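Local coordinates for protein MgGH51 (Meripilus giganteus, PDB 6ZPY) that probably removes terminal alpha-L-arabinofuranosyl residues from arabinose-containing polysaccharides, as a family GH51 alpha-L-arabinofuranosidase, at residues 22-27 against 261-266; 229-234 against 293-298; 289-294 against 346-351. All coordinates share one frame; numbering follows the deposited sequence.

Interaction 1 (22-27 against 261-266); sequences FEDINH and WGYVNT. With AHR (alpha-L-arabinofuranose), chain F.
With its CG set between the backbone N and the carbonyl carbon (chi1 52°), Y263 swings its ring against the 22-27 loop, where H27, its CG anti to the carbonyl carbon, lays an imidazole over one face of the phenol. The rings stack face to face with centroids 3.8 Å apart, and a hydrogen bond from H27 ND1 to O of D30 helps to fix the turn of the imidazole. The Y263 hydroxyl is held twice: OH donates to D24 OD1 at 2.6 Å, from above the carboxylate plane, and accepts from the backbone N of H27 at 2.9 Å. The loop follows strand 20-21, the first strand of the (beta/alpha)8 barrel, and brings E23 into the arabinofuranose site. E23 OE2 accepts a hydrogen bond from O3 of the sugar at 2.6 Å, while E23 OE1 takes the N-H of W261 NE1 at 2.9 Å; the oxygen lies in the indole plane, but NE1 stands well above the carboxylate plane. I25 CD1 makes a CH-pi contact over the W261 six-membered ring, 3.5 Å from its centroid. One water joins D24 O to N265 ND2, another D24 OD2 to N265 OD1, also bonded to N232 ND2.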
loop_
_atom_site.group_PDB
_atom_site.type_symbol
_atom_site.label_atom_id
_atom_site.label_comp_id
_atom_site.label_asym_id
_atom_site.label_seq_id
_atom_site.Cartn_x
_atom_site.Cartn_y
_atom_site.Cartn_z
ATOM N N PHE A 22 -1.523 -0.027 4.302
ATOM C CA PHE A 22 -1.317 -0.873 3.127
ATOM C C PHE A 22 -1.836 -2.276 3.360
ATOM O O PHE A 22 -1.511 -2.951 4.330
ATOM C CB PHE A 22 0.149 -0.936 2.740
ATOM C CG PHE A 22 0.328 -1.610 1.423
ATOM C CD1 PHE A 22 0.538 -2.962 1.351
ATOM C CD2 PHE A 22 0.194 -0.892 0.248
ATOM C CE1 PHE A 22 0.685 -3.615 0.140
ATOM C CE2 PHE A 22 0.333 -1.552 -0.967
ATOM C CZ PHE A 22 0.581 -2.893 -1.026
ATOM N N GLU A 23 -2.530 -2.757 2.351
ATOM C CA GLU A 23 -2.733 -4.182 2.090
ATOM C C GLU A 23 -2.771 -4.294 0.570
ATOM O O GLU A 23 -3.027 -3.277 -0.094
ATOM C CB GLU A 23 -4.016 -4.727 2.680
ATOM C CG GLU A 23 -5.244 -4.233 1.993
ATOM C CD GLU A 23 -6.553 -4.630 2.642
ATOM O OE1 GLU A 23 -6.798 -5.827 2.779
ATOM O OE2 GLU A 23 -7.292 -3.758 2.992
ATOM N N ASP A 24 -2.686 -5.501 0.076
ATOM C CA ASP A 24 -2.856 -5.725 -1.389
ATOM C C ASP A 24 -4.355 -5.797 -1.671
ATOM O O ASP A 24 -5.017 -6.812 -1.361
ATOM C CB ASP A 24 -2.173 -6.999 -1.829
ATOM C CG ASP A 24 -1.818 -6.962 -3.316
ATOM O OD1 ASP A 24 -2.560 -6.256 -4.055
ATOM O OD2 ASP A 24 -0.760 -7.541 -3.682
ATOM N N ILE A 25 -4.895 -4.694 -2.113
ATOM C CA ILE A 25 -6.296 -4.494 -2.468
ATOM C C ILE A 25 -6.242 -3.648 -3.749
ATOM O O ILE A 25 -5.338 -2.810 -3.869
ATOM C CB ILE A 25 -7.081 -3.808 -1.339
ATOM C CG1 ILE A 25 -8.559 -3.690 -1.679
ATOM C CG2 ILE A 25 -6.487 -2.458 -0.983
ATOM C CD1 ILE A 25 -9.389 -3.101 -0.565
ATOM N N ASN A 26 -7.181 -3.830 -4.667
ATOM C CA ASN A 26 -7.189 -3.040 -5.914
ATOM C C ASN A 26 -5.847 -3.209 -6.644
ATOM O O ASN A 26 -5.399 -2.274 -7.318
ATOM C CB ASN A 26 -7.384 -1.563 -5.651
ATOM C CG ASN A 26 -8.561 -1.250 -4.759
ATOM O OD1 ASN A 26 -9.652 -1.828 -4.891
ATOM N ND2 ASN A 26 -8.380 -0.255 -3.894
ATOM N N HIS A 27 -5.200 -4.352 -6.515
ATOM C CA HIS A 27 -3.872 -4.557 -7.139
ATOM C C HIS A 27 -2.940 -3.436 -6.724
ATOM O O HIS A 27 -2.124 -2.913 -7.516
ATOM C CB HIS A 27 -3.977 -4.684 -8.661
ATOM C CG HIS A 27 -4.392 -6.066 -9.024
ATOM N ND1 HIS A 27 -3.494 -7.114 -9.095
ATOM C CD2 HIS A 27 -5.624 -6.568 -9.256
ATOM C CE1 HIS A 27 -4.190 -8.231 -9.391
ATOM N NE2 HIS A 27 -5.478 -7.904 -9.487
ATOM N N TRP A 261 -9.252 -10.318 -1.813
ATOM C CA TRP A 261 -9.912 -9.352 -2.721
ATOM C C TRP A 261 -10.090 -9.926 -4.129
ATOM O O TRP A 261 -10.238 -9.148 -5.074
ATOM C CB TRP A 261 -9.103 -8.064 -2.694
ATOM C CG TRP A 261 -9.146 -7.415 -1.356
ATOM C CD1 TRP A 261 -8.131 -7.390 -0.446
ATOM C CD2 TRP A 261 -10.288 -6.820 -0.732
ATOM N NE1 TRP A 261 -8.577 -6.720 0.674
ATOM C CE2 TRP A 261 -9.866 -6.333 0.516
ATOM C CE3 TRP A 261 -11.575 -6.536 -1.158
ATOM C CZ2 TRP A 261 -10.722 -5.646 1.370
ATOM C CZ3 TRP A 261 -12.415 -5.839 -0.322
ATOM C CH2 TRP A 261 -11.996 -5.418 0.942
ATOM N N GLY A 262 -10.106 -11.230 -4.236
ATOM C CA GLY A 262 -10.548 -11.909 -5.459
ATOM C C GLY A 262 -9.400 -12.332 -6.339
ATOM O O GLY A 262 -9.698 -12.913 -7.405
ATOM N N TYR A 263 -8.140 -12.080 -5.983
ATOM C CA TYR A 263 -6.995 -12.413 -6.844
ATOM C C TYR A 263 -5.880 -13.064 -6.056
ATOM O O TYR A 263 -5.691 -12.867 -4.824
ATOM C CB TYR A 263 -6.434 -11.227 -7.606
ATOM C CG TYR A 263 -6.091 -10.010 -6.785
ATOM C CD1 TYR A 263 -4.801 -9.794 -6.372
ATOM C CD2 TYR A 263 -7.036 -9.054 -6.486
ATOM C CE1 TYR A 263 -4.438 -8.647 -5.674
ATOM C CE2 TYR A 263 -6.705 -7.913 -5.771
ATOM C CZ TYR A 263 -5.397 -7.719 -5.359
ATOM O OH TYR A 263 -5.056 -6.557 -4.700
ATOM N N VAL A 264 -5.044 -13.757 -6.806
ATOM C CA VAL A 264 -3.833 -14.396 -6.278
ATOM C C VAL A 264 -2.807 -13.325 -5.997
ATOM O O VAL A 264 -2.612 -12.413 -6.786
ATOM C CB VAL A 264 -3.302 -15.448 -7.260
ATOM C CG1 VAL A 264 -1.959 -15.963 -6.841
ATOM C CG2 VAL A 264 -4.299 -16.589 -7.383
ATOM N N ASN A 265 -2.162 -13.436 -4.838
ATOM C CA ASN A 265 -0.967 -12.664 -4.493
ATOM C C ASN A 265 0.265 -13.510 -4.734
ATOM O O ASN A 265 0.334 -14.652 -4.296
ATOM C CB ASN A 265 -0.980 -12.267 -3.038
ATOM C CG ASN A 265 -2.002 -11.254 -2.608
ATOM O OD1 ASN A 265 -1.807 -10.705 -1.549
ATOM N ND2 ASN A 265 -3.070 -10.948 -3.332
ATOM N N THR A 266 1.238 -12.942 -5.411
ATOM C CA THR A 266 2.478 -13.647 -5.644
ATOM C C THR A 266 3.320 -13.749 -4.378
ATOM O O THR A 266 4.184 -14.585 -4.347
ATOM C CB THR A 266 3.340 -12.956 -6.695
ATOM O OG1 THR A 266 3.779 -11.675 -6.259
ATOM C CG2 THR A 266 2.613 -12.783 -8.022
HETATM O O5 AHR F . -9.654 -0.648 3.530
HETATM C C5 AHR F . -10.511 -1.770 3.109
HETATM C C4 AHR F . -11.020 -2.734 4.207
HETATM O O4 AHR F . -11.746 -2.009 5.244
HETATM C C3 AHR F . -9.923 -3.361 5.019
HETATM O O3 AHR F . -9.253 -4.473 4.468
HETATM C C2 AHR F . -10.646 -3.737 6.370
HETATM O O2 AHR F . -9.650 -3.902 7.394
HETATM C C1 AHR F . -11.747 -2.671 6.535
HETATM O O1 AHR F . -12.946 -3.498 6.562
HETATM O O HOH W 1 -5.065 -9.283 -2.205
HETATM O O HOH W 2 0.647 -8.867 -1.913
#

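Interaction 2 (229-234 against 293-298); sequences GGNNLE and YSLGGT. With AHR (alpha-L-arabinofuranose), chain F.
E234 reaches from the short helix 231-234 onto Y293 and L295, and almost every atom of its side chain has a neighbour there. CB rests against CG of L295 at 3.8 Å. CG stands anti to the carbonyl carbon, and the chain runs on extended from it (chi2 174°), CG passing near the backbone O of Y293. At the carboxylate, CD and OE2 lie beside CD2 of L295, the E234 OE2 to L295 CD2 approach being 3.5 Å. OE2 nevertheless has a polar mate, the side-chain amide ND2 of N350. The other oxygen, E234 OE1, comes to the edge of the Y293 ring in its plane, 3.4 Å from CD2, with the carboxylate and ring planes 44° apart.

The other methyl, L295 CD1, packs against N231, 3.5 Å from its O, and touches N231 CB. This places a leucine behind the residue that meets the bound arabinofuranose, for the backbone N of N231 donates to the sugar O3 at 2.9 Å in an almost straight bond (173°). A cis peptide between G229 and G230 leads into this site. On the other segment, S294 to G297 form a type I beta turn closed by G297 N to S294 O at 2.9 Å, and CB of S294 packs on the carbonyl O of E234, which itself accepts NE1 of W290. Just past the helix, backbone hydrogen bonds of L295 with G235 and of G296 with Q236 join the two loops. The contact thus lies above neighbouring strands of the barrel: helix 231-234 follows strand 224-227, and the turn belongs to the loop that joins strand 284-289 to helix 306-320.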
loop_
_atom_site.group_PDB
_atom_site.type_symbol
_atom_site.label_atom_id
_atom_site.label_comp_id
_atom_site.label_asym_id
_atom_site.label_seq_id
_atom_site.Cartn_x
_atom_site.Cartn_y
_atom_site.Cartn_z
ATOM N N GLY A 229 -2.109 -5.891 6.449
ATOM C CA GLY A 229 -3.561 -5.702 6.362
ATOM C C GLY A 229 -4.158 -5.437 7.734
ATOM O O GLY A 229 -3.426 -5.560 8.704
ATOM N N GLY A 230 -5.423 -5.035 7.790
ATOM C CA GLY A 230 -6.339 -5.159 6.673
ATOM C C GLY A 230 -6.825 -6.568 6.442
ATOM O O GLY A 230 -6.225 -7.534 6.907
ATOM N N ASN A 231 -7.891 -6.689 5.667
ATOM C CA ASN A 231 -8.482 -8.015 5.396
ATOM C C ASN A 231 -7.472 -8.974 4.797
ATOM O O ASN A 231 -7.569 -10.147 5.037
ATOM C CB ASN A 231 -9.679 -7.868 4.493
ATOM C CG ASN A 231 -10.916 -7.440 5.225
ATOM O OD1 ASN A 231 -10.864 -7.047 6.386
ATOM N ND2 ASN A 231 -12.027 -7.427 4.520
ATOM N N ASN A 232 -6.571 -8.456 3.985
ATOM C CA ASN A 232 -5.652 -9.327 3.255
ATOM C C ASN A 232 -4.699 -10.063 4.192
ATOM O O ASN A 232 -4.068 -11.013 3.772
ATOM C CB ASN A 232 -4.818 -8.584 2.223
ATOM C CG ASN A 232 -4.456 -9.448 1.023
ATOM O OD1 ASN A 232 -5.338 -10.113 0.442
ATOM N ND2 ASN A 232 -3.176 -9.442 0.684
ATOM N N LEU A 233 -4.601 -9.631 5.458
ATOM C CA LEU A 233 -3.859 -10.398 6.469
ATOM C C LEU A 233 -4.592 -11.703 6.792
ATOM O O LEU A 233 -3.924 -12.705 7.080
ATOM C CB LEU A 233 -3.782 -9.512 7.711
ATOM C CG LEU A 233 -3.274 -10.178 8.983
ATOM C CD1 LEU A 233 -1.774 -10.387 8.902
ATOM C CD2 LEU A 233 -3.665 -9.374 10.219
ATOM N N GLU A 234 -5.913 -11.640 6.831
ATOM C CA GLU A 234 -6.704 -12.611 7.567
ATOM C C GLU A 234 -6.883 -13.918 6.811
ATOM O O GLU A 234 -6.987 -14.943 7.456
ATOM C CB GLU A 234 -8.028 -12.005 7.956
ATOM C CG GLU A 234 -7.884 -10.939 9.017
ATOM C CD GLU A 234 -9.175 -10.236 9.298
ATOM O OE1 GLU A 234 -9.908 -10.657 10.241
ATOM O OE2 GLU A 234 -9.462 -9.268 8.628
ATOM N N TYR A 293 -8.065 -15.675 13.579
ATOM C CA TYR A 293 -9.387 -15.492 12.950
ATOM C C TYR A 293 -9.198 -15.283 11.452
ATOM O O TYR A 293 -8.262 -14.591 11.050
ATOM C CB TYR A 293 -10.144 -14.326 13.597
ATOM C CG TYR A 293 -11.471 -14.045 12.937
ATOM C CD1 TYR A 293 -12.575 -14.842 13.177
ATOM C CD2 TYR A 293 -11.636 -12.965 12.109
ATOM C CE1 TYR A 293 -13.788 -14.609 12.549
ATOM C CE2 TYR A 293 -12.852 -12.696 11.499
ATOM C CZ TYR A 293 -13.935 -13.523 11.717
ATOM O OH TYR A 293 -15.144 -13.300 11.116
ATOM N N SER A 294 -10.120 -15.830 10.684
ATOM C CA SER A 294 -10.139 -15.579 9.230
ATOM C C SER A 294 -11.542 -15.228 8.792
ATOM O O SER A 294 -12.519 -15.425 9.534
ATOM C CB SER A 294 -9.533 -16.726 8.508
ATOM O OG SER A 294 -10.217 -17.943 8.751
ATOM N N LEU A 295 -11.656 -14.713 7.569
ATOM C CA LEU A 295 -12.848 -13.931 7.190
ATOM C C LEU A 295 -14.070 -14.809 6.929
ATOM O O LEU A 295 -15.166 -14.264 6.918
ATOM C CB LEU A 295 -12.494 -13.044 6.010
ATOM C CG LEU A 295 -11.528 -11.925 6.370
ATOM C CD1 LEU A 295 -10.838 -11.389 5.113
ATOM C CD2 LEU A 295 -12.255 -10.831 7.131
ATOM N N GLY A 296 -13.879 -16.115 6.763
ATOM C CA GLY A 296 -14.992 -17.059 6.732
ATOM C C GLY A 296 -15.667 -17.255 8.078
ATOM O O GLY A 296 -16.710 -17.928 8.079
ATOM N N GLY A 297 -15.126 -16.696 9.159
ATOM C CA GLY A 297 -15.826 -16.710 10.442
ATOM C C GLY A 297 -15.148 -17.652 11.428
ATOM O O GLY A 297 -15.636 -17.705 12.547
ATOM N N THR A 298 -14.143 -18.401 11.044
ATOM C CA THR A 298 -13.485 -19.386 11.902
ATOM C C THR A 298 -12.505 -18.705 12.844
ATOM O O THR A 298 -11.580 -18.061 12.399
ATOM C CB THR A 298 -12.794 -20.471 11.084
ATOM O OG1 THR A 298 -13.818 -21.109 10.302
ATOM C CG2 THR A 298 -12.059 -21.426 12.017
HETATM O O5 AHR F . -9.654 -0.648 3.530
HETATM C C5 AHR F . -10.511 -1.770 3.109
HETATM C C4 AHR F . -11.020 -2.734 4.207
HETATM O O4 AHR F . -11.746 -2.009 5.244
HETATM C C3 AHR F . -9.923 -3.361 5.019
HETATM O O3 AHR F . -9.253 -4.473 4.468
HETATM C C2 AHR F . -10.646 -3.737 6.370
HETATM O O2 AHR F . -9.650 -3.902 7.394
HETATM C C1 AHR F . -11.747 -2.671 6.535
HETATM O O1 AHR F . -12.946 -3.498 6.562
#

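Interaction 3 (289-294 against 346-351); sequences VWAGYS and VEVGNE. With AHR (alpha-L-arabinofuranose), chain F.
The carbonyl O of V289 receives the backbone N of G349 at 2.8 Å, and V289 N returns a bond to E347 O at 2.9 Å. Together they make V289 and V348 a parallel beta bridge, the pairing expected of adjacent strands in a (beta/alpha)8 barrel, here 284-289 and 345-348. V289 and V348 point to the same side of the sheet, toward the surrounding helices: V289 packs on helix 306-320 and V348 on helix 359-373. Within this layer V289 CG2 meets CG1 of V346 at 3.9 Å, the two valines crossing at about a right angle. E347 turns its carboxylate to the other side, where it forms a salt bridge with R226.

Past the bridge the chains stay close at A291, whose CB lies 3.8 Å from V348 CG1. G349, with positive phi (85°) and no side chain, lets A291 CB come within 3.6 Å of its N. The chain after strand 345-348 carries N350 and E351 into the sugar site; an Asn-Glu pair after the fourth strand is the hallmark of clan GH-A, consistent with E351 as the acid/base, facing E429 from strand 424-432. O1 of the arabinofuranose donates to E351 OE1 at 2.8 Å, while OE2 bonds to ND1 of H400. With an alanine in place of E351, both O1 of the sugar and ND1 of H400 would probably be left without their carboxylate mate. N350, its CG anti to the backbone N (chi1 -180°), directs ND2 at O2 of the sugar, 3.0 Å away.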
loop_
_atom_site.group_PDB
_atom_site.type_symbol
_atom_site.label_atom_id
_atom_site.label_comp_id
_atom_site.label_asym_id
_atom_site.label_seq_id
_atom_site.Cartn_x
_atom_site.Cartn_y
_atom_site.Cartn_z
ATOM N N VAL A 289 0.100 -8.956 12.976
ATOM C CA VAL A 289 0.223 -10.422 13.023
ATOM C C VAL A 289 -1.170 -11.024 13.001
ATOM O O VAL A 289 -2.131 -10.481 13.569
ATOM C CB VAL A 289 1.032 -10.877 14.252
ATOM C CG1 VAL A 289 2.464 -10.410 14.166
ATOM C CG2 VAL A 289 0.411 -10.454 15.582
ATOM N N TRP A 290 -1.226 -12.152 12.323
ATOM C CA TRP A 290 -2.452 -12.946 12.274
ATOM C C TRP A 290 -2.772 -13.459 13.665
ATOM O O TRP A 290 -1.842 -13.869 14.377
ATOM C CB TRP A 290 -2.248 -14.067 11.268
ATOM C CG TRP A 290 -3.543 -14.742 10.954
ATOM C CD1 TRP A 290 -4.462 -14.305 10.052
ATOM C CD2 TRP A 290 -4.050 -15.978 11.477
ATOM N NE1 TRP A 290 -5.504 -15.181 9.982
ATOM C CE2 TRP A 290 -5.289 -16.201 10.862
ATOM C CE3 TRP A 290 -3.567 -16.932 12.382
ATOM C CZ2 TRP A 290 -6.034 -17.350 11.097
ATOM C CZ3 TRP A 290 -4.306 -18.068 12.602
ATOM C CH2 TRP A 290 -5.533 -18.270 11.972
ATOM N N ALA A 291 -4.029 -13.431 14.026
ATOM C CA ALA A 291 -4.420 -13.588 15.435
ATOM C C ALA A 291 -5.433 -14.703 15.661
ATOM O O ALA A 291 -6.129 -14.671 16.666
ATOM C CB ALA A 291 -4.894 -12.267 15.986
ATOM N N GLY A 292 -5.568 -15.659 14.752
ATOM C CA GLY A 292 -6.409 -16.832 14.968
ATOM C C GLY A 292 -7.805 -16.677 14.412
ATOM O O GLY A 292 -8.650 -17.566 14.694
ATOM N N TYR A 293 -8.065 -15.675 13.579
ATOM C CA TYR A 293 -9.387 -15.492 12.950
ATOM C C TYR A 293 -9.198 -15.283 11.452
ATOM O O TYR A 293 -8.262 -14.591 11.050
ATOM C CB TYR A 293 -10.144 -14.326 13.597
ATOM C CG TYR A 293 -11.471 -14.045 12.937
ATOM C CD1 TYR A 293 -12.575 -14.842 13.177
ATOM C CD2 TYR A 293 -11.636 -12.965 12.109
ATOM C CE1 TYR A 293 -13.788 -14.609 12.549
ATOM C CE2 TYR A 293 -12.852 -12.696 11.499
ATOM C CZ TYR A 293 -13.935 -13.523 11.717
ATOM O OH TYR A 293 -15.144 -13.300 11.116
ATOM N N SER A 294 -10.120 -15.830 10.684
ATOM C CA SER A 294 -10.139 -15.579 9.230
ATOM C C SER A 294 -11.542 -15.228 8.792
ATOM O O SER A 294 -12.519 -15.425 9.534
ATOM C CB SER A 294 -9.533 -16.726 8.508
ATOM O OG SER A 294 -10.217 -17.943 8.751
ATOM N N VAL A 346 3.012 -3.449 17.021
ATOM C CA VAL A 346 2.473 -4.670 16.410
ATOM C C VAL A 346 0.980 -4.695 16.654
ATOM O O VAL A 346 0.546 -4.440 17.792
ATOM C CB VAL A 346 3.159 -5.942 16.915
ATOM C CG1 VAL A 346 2.358 -7.195 16.529
ATOM C CG2 VAL A 346 4.564 -6.050 16.400
ATOM N N GLU A 347 0.239 -4.939 15.576
ATOM C CA GLU A 347 -1.216 -4.986 15.646
ATOM C C GLU A 347 -1.652 -6.441 15.676
ATOM O O GLU A 347 -1.179 -7.239 14.902
ATOM C CB GLU A 347 -1.833 -4.243 14.481
ATOM C CG GLU A 347 -3.332 -4.118 14.561
ATOM C CD GLU A 347 -3.934 -3.031 13.698
ATOM O OE1 GLU A 347 -3.146 -2.295 13.033
ATOM O OE2 GLU A 347 -5.166 -2.853 13.747
ATOM N N VAL A 348 -2.509 -6.782 16.627
ATOM C CA VAL A 348 -2.909 -8.171 16.844
ATOM C C VAL A 348 -4.229 -8.434 16.112
ATOM O O VAL A 348 -5.288 -8.154 16.588
ATOM C CB VAL A 348 -3.001 -8.452 18.365
ATOM C CG1 VAL A 348 -3.395 -9.916 18.572
ATOM C CG2 VAL A 348 -1.661 -8.167 19.025
ATOM N N GLY A 349 -4.095 -8.962 14.904
ATOM C CA GLY A 349 -5.237 -9.240 14.017
ATOM C C GLY A 349 -5.626 -8.034 13.224
ATOM O O GLY A 349 -4.868 -7.082 13.108
ATOM N N ASN A 350 -6.794 -8.132 12.642
ATOM C CA ASN A 350 -7.447 -7.028 11.948
ATOM C C ASN A 350 -8.941 -7.079 12.219
ATOM O O ASN A 350 -9.559 -8.145 12.040
ATOM C CB ASN A 350 -7.248 -7.202 10.427
ATOM C CG ASN A 350 -7.895 -6.078 9.652
ATOM O OD1 ASN A 350 -7.518 -4.904 9.815
ATOM N ND2 ASN A 350 -8.890 -6.412 8.839
ATOM N N GLU A 351 -9.510 -5.960 12.629
ATOM C CA GLU A 351 -10.982 -5.834 12.765
ATOM C C GLU A 351 -11.508 -7.052 13.510
ATOM O O GLU A 351 -12.482 -7.641 13.099
ATOM C CB GLU A 351 -11.633 -5.624 11.399
ATOM C CG GLU A 351 -11.226 -4.282 10.810
ATOM C CD GLU A 351 -12.144 -3.793 9.719
ATOM O OE1 GLU A 351 -12.836 -4.655 9.146
ATOM O OE2 GLU A 351 -12.186 -2.571 9.528
HETATM O O5 AHR F . -9.654 -0.648 3.530
HETATM C C5 AHR F . -10.511 -1.770 3.109
HETATM C C4 AHR F . -11.020 -2.734 4.207
HETATM O O4 AHR F . -11.746 -2.009 5.244
HETATM C C3 AHR F . -9.923 -3.361 5.019
HETATM O O3 AHR F . -9.253 -4.473 4.468
HETATM C C2 AHR F . -10.646 -3.737 6.370
HETATM O O2 AHR F . -9.650 -3.902 7.394
HETATM C C1 AHR F . -11.747 -2.671 6.535
HETATM O O1 AHR F . -12.946 -3.498 6.562
#

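In the fold
The three contacts lie round one side of the parallel barrel, at the C-terminal ends of neighbouring strands 20-21, 224-227, 284-289 and 345-348, with 261-266 coming from the long connection after 224-227. Interactions 1 and 2, centres about 13 Å apart, alternate along the chain; N232 links them, its backbone N to E23 and its side chain to N265. Interactions 2 and 3, centres about 8 Å apart, share Y293 and S294, interaction 3 beginning where interaction 2 ends; N350 ND2 bonds the E234 carboxylate, and G230 N weakly N350 OD1. Interaction 1 closes before interaction 3 opens, without touching it (centres about 18 Å apart), yet all three converge on one arabinofuranose, whose site Y402 and E429 help complete.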